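Local coordinates for protein putative 4-amino-4-deoxychorismate lyase (Thermus thermophilus, PDB 2ZGI) that binds pyridoxal 5'-phosphate and probably acts as a lyase, perhaps on 4-amino-4-deoxychorismate, within the class-IV aminotransferase family, at residues L54-P57 and G58-A61; P132-L135 and A136-A140. All blocks are in the same frame, centred on the assembly; numbering follows the deposited sequence.

Interaction 1: residues L54-P57 and G58-A61; sequences LSYP and GDEA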
loop_
_atom_site.group_PDB
_atom_site.type_symbol
_atom_site.label_atom_id
_atom_site.label_comp_id
_atom_site.label_asym_id
_atom_site.label_seq_id
_atom_site.Cartn_x
_atom_site.Cartn_y
_atom_site.Cartn_z
ATOM N N LEU D 54 -22.448 20.486 -6.227
ATOM C CA LEU D 54 -23.817 20.393 -5.735
ATOM C C LEU D 54 -24.419 21.785 -5.505
ATOM O O LEU D 54 -23.806 22.621 -4.837
ATOM C CB LEU D 54 -23.861 19.574 -4.434
ATOM C CG LEU D 54 -23.283 18.152 -4.432
ATOM C CD1 LEU D 54 -23.092 17.697 -2.986
ATOM C CD2 LEU D 54 -24.177 17.200 -5.176
ATOM N N SER D 55 -25.600 22.032 -6.065
ATOM C CA SER D 55 -26.354 23.272 -5.792
ATOM C C SER D 55 -26.570 23.514 -4.306
ATOM O O SER D 55 -27.105 22.651 -3.604
ATOM C CB SER D 55 -27.716 23.242 -6.474
ATOM O OG SER D 55 -27.583 23.010 -7.861
ATOM N N TYR D 56 -26.146 24.682 -3.836
ATOM C CA TYR D 56 -26.375 25.130 -2.459
ATOM C C TYR D 56 -27.737 25.825 -2.352
ATOM O O TYR D 56 -28.009 26.745 -3.104
ATOM C CB TYR D 56 -25.245 26.071 -2.017
ATOM C CG TYR D 56 -25.357 26.456 -0.554
ATOM C CD1 TYR D 56 -25.278 25.486 0.438
ATOM C CD2 TYR D 56 -25.592 27.780 -0.166
ATOM C CE1 TYR D 56 -25.393 25.811 1.775
ATOM C CE2 TYR D 56 -25.722 28.119 1.190
ATOM C CZ TYR D 56 -25.627 27.112 2.154
ATOM O OH TYR D 56 -25.746 27.379 3.503
ATOM N N PRO D 57 -28.610 25.393 -1.426
ATOM C CA PRO D 57 -29.960 26.003 -1.403
ATOM C C PRO D 57 -30.081 27.373 -0.699
ATOM O O PRO D 57 -31.181 27.966 -0.664
ATOM C CB PRO D 57 -30.795 24.952 -0.691
ATOM C CG PRO D 57 -29.823 24.297 0.234
ATOM C CD PRO D 57 -28.533 24.213 -0.559
ATOM N N GLY D 58 -28.969 27.877 -0.167
ATOM C CA GLY D 58 -28.928 29.198 0.431
ATOM C C GLY D 58 -29.058 29.152 1.930
ATOM O O GLY D 58 -29.669 28.229 2.496
ATOM N N ASP D 59 -28.487 30.162 2.571
ATOM C CA ASP D 59 -28.550 30.290 4.008
ATOM C C ASP D 59 -29.975 30.507 4.493
ATOM O O ASP D 59 -30.382 29.897 5.467
ATOM C CB ASP D 59 -27.617 31.405 4.483
ATOM C CG ASP D 59 -26.156 31.035 4.337
ATOM O OD1 ASP D 59 -25.865 29.827 4.289
ATOM O OD2 ASP D 59 -25.297 31.932 4.246
ATOM N N GLU D 60 -30.747 31.352 3.812
ATOM C CA GLU D 60 -32.099 31.654 4.318
ATOM C C GLU D 60 -32.972 30.415 4.501
ATOM O O GLU D 60 -33.662 30.295 5.517
ATOM C CB GLU D 60 -32.843 32.709 3.480
ATOM C CG GLU D 60 -33.561 33.781 4.319
ATOM C CD GLU D 60 -34.643 33.249 5.284
ATOM O OE1 GLU D 60 -35.862 33.367 4.947
ATOM O OE2 GLU D 60 -34.297 32.739 6.388
ATOM N N ALA D 61 -32.912 29.495 3.532
ATOM C CA ALA D 61 -33.704 28.281 3.556
ATOM C C ALA D 61 -33.317 27.434 4.767
ATOM O O ALA D 61 -34.182 26.898 5.472
ATOM C CB ALA D 61 -33.526 27.500 2.245
HETATM O O HOH W 1 -32.123 30.324 0.360
#

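Interaction 2: residues P132-L135 and A136-A140; sequences PYRL and ALEEA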
loop_
_atom_site.group_PDB
_atom_site.type_symbol
_atom_site.label_atom_id
_atom_site.label_comp_id
_atom_site.label_asym_id
_atom_site.label_seq_id
_atom_site.Cartn_x
_atom_site.Cartn_y
_atom_site.Cartn_z
ATOM N N PRO D 132 -15.619 4.469 4.790
ATOM C CA PRO D 132 -14.338 4.242 5.482
ATOM C C PRO D 132 -14.354 4.693 6.954
ATOM O O PRO D 132 -13.791 4.008 7.810
ATOM C CB PRO D 132 -13.339 5.088 4.676
ATOM C CG PRO D 132 -13.966 5.155 3.269
ATOM C CD PRO D 132 -15.451 5.248 3.551
ATOM N N TYR D 133 -14.999 5.829 7.238
ATOM C CA TYR D 133 -15.130 6.356 8.588
ATOM C C TYR D 133 -16.011 5.436 9.421
ATOM O O TYR D 133 -15.696 5.134 10.564
ATOM C CB TYR D 133 -15.690 7.788 8.568
ATOM C CG TYR D 133 -14.870 8.689 7.669
ATOM C CD1 TYR D 133 -13.702 9.314 8.136
ATOM C CD2 TYR D 133 -15.236 8.882 6.340
ATOM C CE1 TYR D 133 -12.928 10.122 7.266
ATOM C CE2 TYR D 133 -14.482 9.658 5.491
ATOM C CZ TYR D 133 -13.345 10.295 5.956
ATOM O OH TYR D 133 -12.640 11.076 5.065
ATOM N N ARG D 134 -17.092 4.951 8.840
ATOM C CA ARG D 134 -17.920 3.966 9.591
ATOM C C ARG D 134 -17.085 2.752 9.983
ATOM O O ARG D 134 -17.057 2.354 11.155
ATOM C CB ARG D 134 -19.121 3.514 8.769
ATOM C CG ARG D 134 -20.136 4.629 8.432
ATOM C CD ARG D 134 -21.339 4.048 7.707
ATOM N NE ARG D 134 -21.986 2.980 8.470
ATOM C CZ ARG D 134 -22.910 3.154 9.413
ATOM N NH1 ARG D 134 -23.365 4.368 9.730
ATOM N NH2 ARG D 134 -23.404 2.087 10.038
ATOM N N LEU D 135 -16.398 2.177 8.998
ATOM C CA LEU D 135 -15.579 0.975 9.206
ATOM C C LEU D 135 -14.453 1.207 10.230
ATOM O O LEU D 135 -14.160 0.317 11.068
ATOM C CB LEU D 135 -15.034 0.459 7.872
ATOM C CG LEU D 135 -16.092 -0.025 6.894
ATOM C CD1 LEU D 135 -15.504 -0.130 5.492
ATOM C CD2 LEU D 135 -16.818 -1.365 7.355
ATOM N N ALA D 136 -13.846 2.403 10.191
ATOM C CA ALA D 136 -12.841 2.780 11.162
ATOM C C ALA D 136 -13.414 2.833 12.597
ATOM O O ALA D 136 -12.770 2.333 13.556
ATOM C CB ALA D 136 -12.157 4.116 10.774
ATOM N N LEU D 137 -14.607 3.417 12.766
ATOM C CA LEU D 137 -15.215 3.472 14.099
ATOM C C LEU D 137 -15.645 2.067 14.558
ATOM O O LEU D 137 -15.488 1.724 15.733
ATOM C CB LEU D 137 -16.418 4.429 14.131
ATOM C CG LEU D 137 -17.181 4.532 15.473
ATOM C CD1 LEU D 137 -16.282 5.060 16.613
ATOM C CD2 LEU D 137 -18.438 5.391 15.341
ATOM N N GLU D 138 -16.179 1.268 13.639
ATOM C CA GLU D 138 -16.576 -0.117 13.974
ATOM C C GLU D 138 -15.384 -0.933 14.495
ATOM O O GLU D 138 -15.486 -1.601 15.520
ATOM C CB GLU D 138 -17.293 -0.818 12.817
ATOM C CG GLU D 138 -18.736 -0.316 12.592
ATOM C CD GLU D 138 -19.354 -0.685 11.227
ATOM O OE1 GLU D 138 -18.811 -1.577 10.523
ATOM O OE2 GLU D 138 -20.400 -0.079 10.870
ATOM N N GLU D 139 -14.247 -0.828 13.816
ATOM C CA GLU D 139 -13.023 -1.443 14.303
ATOM C C GLU D 139 -12.591 -0.938 15.682
ATOM O O GLU D 139 -12.259 -1.748 16.583
ATOM C CB GLU D 139 -11.891 -1.311 13.269
ATOM C CG GLU D 139 -10.638 -2.125 13.661
ATOM C CD GLU D 139 -9.458 -1.853 12.756
ATOM O OE1 GLU D 139 -9.653 -1.926 11.532
ATOM O OE2 GLU D 139 -8.349 -1.553 13.273
ATOM N N ALA D 140 -12.613 0.378 15.885
ATOM C CA ALA D 140 -12.228 0.937 17.161
ATOM C C ALA D 140 -13.077 0.386 18.315
ATOM O O ALA D 140 -12.557 -0.017 19.380
ATOM C CB ALA D 140 -12.296 2.466 17.123
HETATM O O HOH W 2 -20.975 0.132 8.149
#

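Interaction 1: residues L54-P57 and G58-A61
The turn that leads from helix 38-51 into helix 59-72 brings Tyr56 against Gly58, at the N-cap position, and Asp59 in the first turn of the new helix. The phenol oxygen OH of Tyr56 donates a short hydrogen bond of 2.6 Å to OD1 of Asp59, meeting that oxygen nearly in line with its C-O bond. Asp59 OD1 lies at the ring edge, in its plane, while the carboxylate plane is turned 81° from the ring. A chi1 of -174° swings the ring of Tyr56 away from the residue's own N and lays it over the backbone of Gly58, whose N sits 3.4 Å from Tyr56 CD2 and over one face, toward the rim. Gly58 suits this place because its backbone, with a positive phi of 98°, would jam a side chain against the carbonyl oxygen of Pro57. That same carbonyl, Pro57 O, receives a hydrogen bond of 2.7 Å from a water, which in turn accepts a weak one from Ala61 N, while Ala61 CB packs 3.8 Å from Pro57 O. Tyr56 also rests on Leu42, Arg46 and Leu50 of helix 38-51 and on Phe62, so the ring lies between the two helices. With an alanine in place of the tyrosine, Asp59 OD1 would probably lose its phenol donor and a gap would open between Gly58 and Leu42. Since Asp59 stands in the first turn, its negative charge probably interacts favourably with the helix dipole, and the phenol proton is likely to help stabilise the carboxylate in its ionised form.

Interaction 2: residues P132-L135 and A136-A140
Arg134 and Glu138 lie one turn apart on helix 131-142, the helix of a beta-alpha-beta unit between strands 111-117 and 147-151, and their side chains cross at a slant. The guanidinium and carboxylate planes are 81° apart, and the salt bridge is long, with NH2 of Arg134 3.8 Å from OE2 of Glu138. A water bridges the two side chains with shorter contacts: it accepts a hydrogen bond from Arg134 NE at 3.0 Å, at the edge of the guanidinium, and donates one to Glu138 OE2 at 2.8 Å. A bend at chi3 (56°) turns the arginine's end, whose NH1 is hydrogen-bonded to ND1 of His20 of the second subunit. The length of the arginine lets it serve both its own helix and the subunit interface. Leu135 meets the other oxygen of the same carboxylate, its CD2 lying 3.7 Å from Glu138 OE1, and also packs on Tyr116. Glu139 instead forms its salt bridge with Arg112 of strand 111-117. The small Ala136 lets the helix lie close to Thr114 and Leu150, while the buried Tyr133 touches the bound pyridoxal phosphate. Beneath these side chains run the i to i+4 backbone bonds of the helix, among them Glu138 N to Arg134 O at 2.8 Å, with an N-H...O angle of 163°.

Overall arrangement
Interaction 1 shapes the start of one helix, whereas interaction 2 runs along most of another, later in the chain. Their centres are 31 Å apart and their nearest atoms about 15 Å, so they do not touch. Both can be placed relative to the cofactor. The side chain of Tyr133, in 132-135, comes within about 3 Å of the pyridoxal phosphate and about 11 Å from that of Arg44, a cofactor-binding residue on helix 38-51. The side chain of Tyr56 is about 9 Å from that of Arg44 and packs on the helix that carries this arginine, so interaction 1 is probably connected to the site at most indirectly. Interaction 2 also borders the second subunit.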